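Citrate synthase (Thermotoga maritima, PDB 2P2W) probably catalyses the condensation of oxaloacetate with acetyl-CoA and water to give citrate and CoA, a step of the tricarboxylic acid cycle. Local coordinates at residues Val9-Cys17 with Thr330-Ser338. Numbering follows the deposited sequence.
Sequences VKICESSIC and TAHVIEYVS
Glu335 meets Ser14 and Ser15 where strand 10-14 of the citrate synthase fold crosses the 330-337 segment of helix 317-337 nearly at right angles. Its CG lies anti to the backbone N (chi1 -177°), and the extended chain beyond carries the carboxylate to the strand's end. There each oxygen takes a different strand-side donor: Ser14 OG gives to the syn lone pair of Glu335 OE1 (2.7 Å), and Ser15 N reaches Glu335 OE2 (3.0 Å) nearly straight, at 173°, though 23° out of the carboxylate plane. Ser14 OG also accepts from Ile16 N (3.2 Å), closing an ST turn. With an alanine replacing the glutamate, Ser14 OG and Ser15 N would probably lose these acceptors, letting the turn shift against the helix. Ile16 runs past Glu335 in the opposite direction, its CD1 in CH-pi contact 3.7 Å from the His332 ring centroid, near the ring normal; His332 NE2 is hydrogen-bonded to Glu175 OE2. Cys12 CB meets the Tyr336 ring edge in plane, 3.9 Å from Tyr336 CE1. Strand 10-14 pairs in parallel with a strand of the second subunit. A water donates to Ile11 O (2.7 Å) and Tyr336 OH (2.9 Å), the latter hydrogen-bonded also to Lys341 O.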
ATOM      1  N   VAL A   9     -15.116   9.947   9.975  1.00 24.41           N
ATOM      2  CA  VAL A   9     -15.843   9.165   8.983  1.00 24.02           C
ATOM      3  C   VAL A   9     -15.729   7.674   9.293  1.00 24.99           C
ATOM      4  O   VAL A   9     -14.627   7.127   9.382  1.00 24.28           O
ATOM      5  CB  VAL A   9     -15.309   9.425   7.556  1.00 24.52           C
ATOM      6  CG1 VAL A   9     -16.071   8.569   6.548  1.00 23.99           C
ATOM      7  CG2 VAL A   9     -15.456  10.899   7.211  1.00 23.35           C
ATOM      8  N   LYS A  10     -16.876   7.027   9.470  1.00 24.26           N
ATOM      9  CA  LYS A  10     -16.919   5.603   9.762  1.00 25.01           C
ATOM     10  C   LYS A  10     -16.950   4.862   8.429  1.00 24.72           C
ATOM     11  O   LYS A  10     -17.937   4.931   7.694  1.00 25.07           O
ATOM     12  CB  LYS A  10     -18.167   5.268  10.583  1.00 27.12           C
ATOM     13  CG  LYS A  10     -18.251   5.994  11.920  1.00 29.40           C
ATOM     14  CD  LYS A  10     -19.655   5.908  12.505  1.00 33.53           C
ATOM     15  CE  LYS A  10     -19.733   6.563  13.876  1.00 36.91           C
ATOM     16  NZ  LYS A  10     -19.021   5.758  14.909  1.00 39.96           N
ATOM     17  N   ILE A  11     -15.870   4.152   8.122  1.00 22.71           N
ATOM     18  CA  ILE A  11     -15.784   3.431   6.860  1.00 22.39           C
ATOM     19  C   ILE A  11     -16.218   1.970   6.940  1.00 22.87           C
ATOM     20  O   ILE A  11     -16.254   1.273   5.925  1.00 21.91           O
ATOM     21  CB  ILE A  11     -14.352   3.525   6.286  1.00 22.38           C
ATOM     22  CG1 ILE A  11     -13.349   2.854   7.228  1.00 21.62           C
ATOM     23  CG2 ILE A  11     -13.970   4.987   6.108  1.00 21.07           C
ATOM     24  CD1 ILE A  11     -12.973   1.436   6.843  1.00 21.38           C
ATOM     25  N   CYS A  12     -16.557   1.507   8.140  1.00 23.10           N
ATOM     26  CA  CYS A  12     -16.993   0.125   8.310  1.00 23.67           C
ATOM     27  C   CYS A  12     -17.458  -0.152   9.731  1.00 24.46           C
ATOM     28  O   CYS A  12     -17.335   0.700  10.613  1.00 22.74           O
ATOM     29  CB  CYS A  12     -15.846  -0.841   7.986  1.00 23.93           C
ATOM     30  SG  CYS A  12     -14.532  -0.923   9.257  1.00 25.37           S
ATOM     31  N   GLU A  13     -18.008  -1.346   9.930  1.00 25.32           N
ATOM     32  CA  GLU A  13     -18.435  -1.796  11.249  1.00 27.17           C
ATOM     33  C   GLU A  13     -17.361  -2.799  11.639  1.00 26.06           C
ATOM     34  O   GLU A  13     -16.899  -3.569  10.796  1.00 26.21           O
ATOM     35  CB  GLU A  13     -19.777  -2.530  11.202  1.00 30.56           C
ATOM     36  CG  GLU A  13     -20.968  -1.703  10.776  1.00 34.48           C
ATOM     37  CD  GLU A  13     -22.286  -2.353  11.171  1.00 36.83           C
ATOM     38  OE1 GLU A  13     -22.452  -3.564  10.916  1.00 38.05           O
ATOM     39  OE2 GLU A  13     -23.154  -1.653  11.735  1.00 40.28           O
ATOM     40  N   SER A  14     -16.964  -2.799  12.905  1.00 24.23           N
ATOM     41  CA  SER A  14     -15.951  -3.735  13.359  1.00 23.26           C
ATOM     42  C   SER A  14     -16.200  -4.171  14.802  1.00 22.65           C
ATOM     43  O   SER A  14     -16.655  -3.406  15.646  1.00 23.96           O
ATOM     44  CB  SER A  14     -14.584  -3.058  13.249  1.00 23.38           C
ATOM     45  OG  SER A  14     -13.565  -3.987  13.619  1.00 24.35           O
ATOM     46  N   SER A  15     -15.926  -5.466  15.053  1.00 22.73           N
ATOM     47  CA  SER A  15     -16.020  -5.972  16.411  1.00 23.60           C
ATOM     48  C   SER A  15     -14.635  -6.291  16.993  1.00 22.93           C
ATOM     49  O   SER A  15     -14.499  -6.902  18.048  1.00 23.56           O
ATOM     50  CB  SER A  15     -16.875  -7.238  16.383  1.00 25.88           C
ATOM     51  OG  SER A  15     -16.170  -8.268  15.689  1.00 31.47           O
ATOM     52  N   ILE A  16     -13.577  -5.886  16.254  1.00 22.19           N
ATOM     53  CA  ILE A  16     -12.209  -6.220  16.666  1.00 21.89           C
ATOM     54  C   ILE A  16     -11.704  -5.342  17.815  1.00 22.00           C
ATOM     55  O   ILE A  16     -11.152  -5.815  18.800  1.00 22.63           O
ATOM     56  CB  ILE A  16     -11.286  -6.036  15.463  1.00 21.77           C
ATOM     57  CG1 ILE A  16     -11.606  -7.062  14.376  1.00 21.20           C
ATOM     58  CG2 ILE A  16      -9.822  -6.247  15.895  1.00 20.39           C
ATOM     59  CD1 ILE A  16     -10.771  -6.839  13.114  1.00 20.10           C
ATOM     60  N   CYS A  17     -11.884  -4.034  17.697  1.00 22.17           N
ATOM     61  CA  CYS A  17     -11.342  -3.126  18.695  1.00 21.77           C
ATOM     62  C   CYS A  17     -12.155  -1.866  18.926  1.00 22.55           C
ATOM     63  O   CYS A  17     -12.645  -1.246  17.986  1.00 21.06           O
ATOM     64  CB  CYS A  17      -9.920  -2.750  18.268  1.00 22.24           C
ATOM     65  SG  CYS A  17      -9.216  -1.251  18.990  1.00 22.62           S
ATOM     66  N   THR A 330      -4.154  -7.829   9.534  1.00 17.04           N
ATOM     67  CA  THR A 330      -4.771  -9.019   8.959  1.00 17.95           C
ATOM     68  C   THR A 330      -6.159  -9.310   9.531  1.00 19.22           C
ATOM     69  O   THR A 330      -7.054  -9.734   8.799  1.00 18.39           O
ATOM     70  CB  THR A 330      -3.855 -10.266   9.122  1.00 18.08           C
ATOM     71  OG1 THR A 330      -3.544 -10.471  10.502  1.00 18.36           O
ATOM     72  CG2 THR A 330      -2.558 -10.080   8.346  1.00 16.12           C
ATOM     73  N   ALA A 331      -6.343  -9.076  10.828  1.00 19.07           N
ATOM     74  CA  ALA A 331      -7.643  -9.304  11.460  1.00 18.73           C
ATOM     75  C   ALA A 331      -8.687  -8.424  10.762  1.00 19.80           C
ATOM     76  O   ALA A 331      -9.783  -8.879  10.428  1.00 20.26           O
ATOM     77  CB  ALA A 331      -7.571  -8.966  12.951  1.00 19.56           C
ATOM     78  N   HIS A 332      -8.331  -7.162  10.535  1.00 17.95           N
ATOM     79  CA  HIS A 332      -9.225  -6.227   9.864  1.00 19.41           C
ATOM     80  C   HIS A 332      -9.504  -6.620   8.417  1.00 18.73           C
ATOM     81  O   HIS A 332     -10.652  -6.594   7.978  1.00 20.64           O
ATOM     82  CB  HIS A 332      -8.646  -4.811   9.922  1.00 19.12           C
ATOM     83  CG  HIS A 332      -9.025  -4.067  11.162  1.00 19.77           C
ATOM     84  ND1 HIS A 332     -10.264  -3.489  11.329  1.00 20.01           N
ATOM     85  CD2 HIS A 332      -8.351  -3.855  12.318  1.00 18.94           C
ATOM     86  CE1 HIS A 332     -10.339  -2.954  12.536  1.00 21.15           C
ATOM     87  NE2 HIS A 332      -9.192  -3.165  13.155  1.00 19.65           N
ATOM     88  N   VAL A 333      -8.463  -6.976   7.673  1.00 18.36           N
ATOM     89  CA  VAL A 333      -8.650  -7.383   6.279  1.00 17.88           C
ATOM     90  C   VAL A 333      -9.657  -8.536   6.217  1.00 19.06           C
ATOM     91  O   VAL A 333     -10.621  -8.489   5.453  1.00 18.97           O
ATOM     92  CB  VAL A 333      -7.307  -7.834   5.635  1.00 17.11           C
ATOM     93  CG1 VAL A 333      -7.563  -8.497   4.285  1.00 16.37           C
ATOM     94  CG2 VAL A 333      -6.395  -6.621   5.451  1.00 17.94           C
ATOM     95  N   ILE A 334      -9.430  -9.557   7.041  1.00 19.47           N
ATOM     96  CA  ILE A 334     -10.304 -10.727   7.096  1.00 19.15           C
ATOM     97  C   ILE A 334     -11.751 -10.342   7.392  1.00 20.14           C
ATOM     98  O   ILE A 334     -12.673 -10.782   6.707  1.00 19.62           O
ATOM     99  CB  ILE A 334      -9.834 -11.723   8.184  1.00 19.53           C
ATOM    100  CG1 ILE A 334      -8.481 -12.325   7.794  1.00 21.38           C
ATOM    101  CG2 ILE A 334     -10.879 -12.820   8.368  1.00 18.91           C
ATOM    102  CD1 ILE A 334      -7.771 -13.023   8.926  1.00 21.80           C
ATOM    103  N   GLU A 335     -11.946  -9.533   8.426  1.00 19.62           N
ATOM    104  CA  GLU A 335     -13.279  -9.089   8.815  1.00 19.24           C
ATOM    105  C   GLU A 335     -13.938  -8.293   7.693  1.00 20.22           C
ATOM    106  O   GLU A 335     -15.067  -8.581   7.293  1.00 19.40           O
ATOM    107  CB  GLU A 335     -13.204  -8.219  10.073  1.00 21.56           C
ATOM    108  CG  GLU A 335     -14.563  -7.760  10.598  1.00 21.67           C
ATOM    109  CD  GLU A 335     -14.442  -6.834  11.801  1.00 23.41           C
ATOM    110  OE1 GLU A 335     -13.889  -5.725  11.638  1.00 19.91           O
ATOM    111  OE2 GLU A 335     -14.899  -7.215  12.905  1.00 22.08           O
ATOM    112  N   TYR A 336     -13.222  -7.298   7.179  1.00 18.95           N
ATOM    113  CA  TYR A 336     -13.756  -6.450   6.115  1.00 19.26           C
ATOM    114  C   TYR A 336     -14.195  -7.190   4.849  1.00 19.68           C
ATOM    115  O   TYR A 336     -15.307  -6.979   4.354  1.00 19.99           O
ATOM    116  CB  TYR A 336     -12.735  -5.393   5.711  1.00 17.91           C
ATOM    117  CG  TYR A 336     -13.321  -4.322   4.826  1.00 17.62           C
ATOM    118  CD1 TYR A 336     -14.076  -3.280   5.371  1.00 19.43           C
ATOM    119  CD2 TYR A 336     -13.151  -4.360   3.443  1.00 16.67           C
ATOM    120  CE1 TYR A 336     -14.647  -2.303   4.561  1.00 18.90           C
ATOM    121  CE2 TYR A 336     -13.719  -3.389   2.622  1.00 18.68           C
ATOM    122  CZ  TYR A 336     -14.465  -2.364   3.188  1.00 19.95           C
ATOM    123  OH  TYR A 336     -15.023  -1.397   2.388  1.00 18.80           O
ATOM    124  N   VAL A 337     -13.323  -8.038   4.312  1.00 19.83           N
ATOM    125  CA  VAL A 337     -13.678  -8.715   3.062  1.00 20.47           C
ATOM    126  C   VAL A 337     -14.786  -9.780   3.215  1.00 22.41           C
ATOM    127  O   VAL A 337     -15.310 -10.300   2.243  1.00 21.03           O
ATOM    128  CB  VAL A 337     -12.423  -9.359   2.469  1.00 19.70           C
ATOM    129  CG1 VAL A 337     -11.349  -8.299   2.240  1.00 20.72           C
ATOM    130  CG2 VAL A 337     -11.889 -10.428   3.402  1.00 21.05           C
ATOM    131  N   SER A 338     -15.110 -10.139   4.474  1.00 22.13           N
ATOM    132  CA  SER A 338     -16.195 -11.108   4.668  1.00 23.80           C
ATOM    133  C   SER A 338     -17.534 -10.564   4.142  1.00 24.45           C
ATOM    134  O   SER A 338     -18.494 -11.278   3.882  1.00 25.67           O
ATOM    135  CB  SER A 338     -16.298 -11.427   6.160  1.00 23.36           C
ATOM    136  OG  SER A 338     -16.781 -10.280   6.859  1.00 26.65           O
TER
HETATM  137  O   HOH W   1     -15.191   1.318   3.412  1.00 21.42           O
HETATM  138  O   HOH W   2     -14.611  -4.717   8.873  1.00 37.56           O
HETATM  139  O   HOH W   3     -14.174  -9.704  13.768  1.00 31.95           O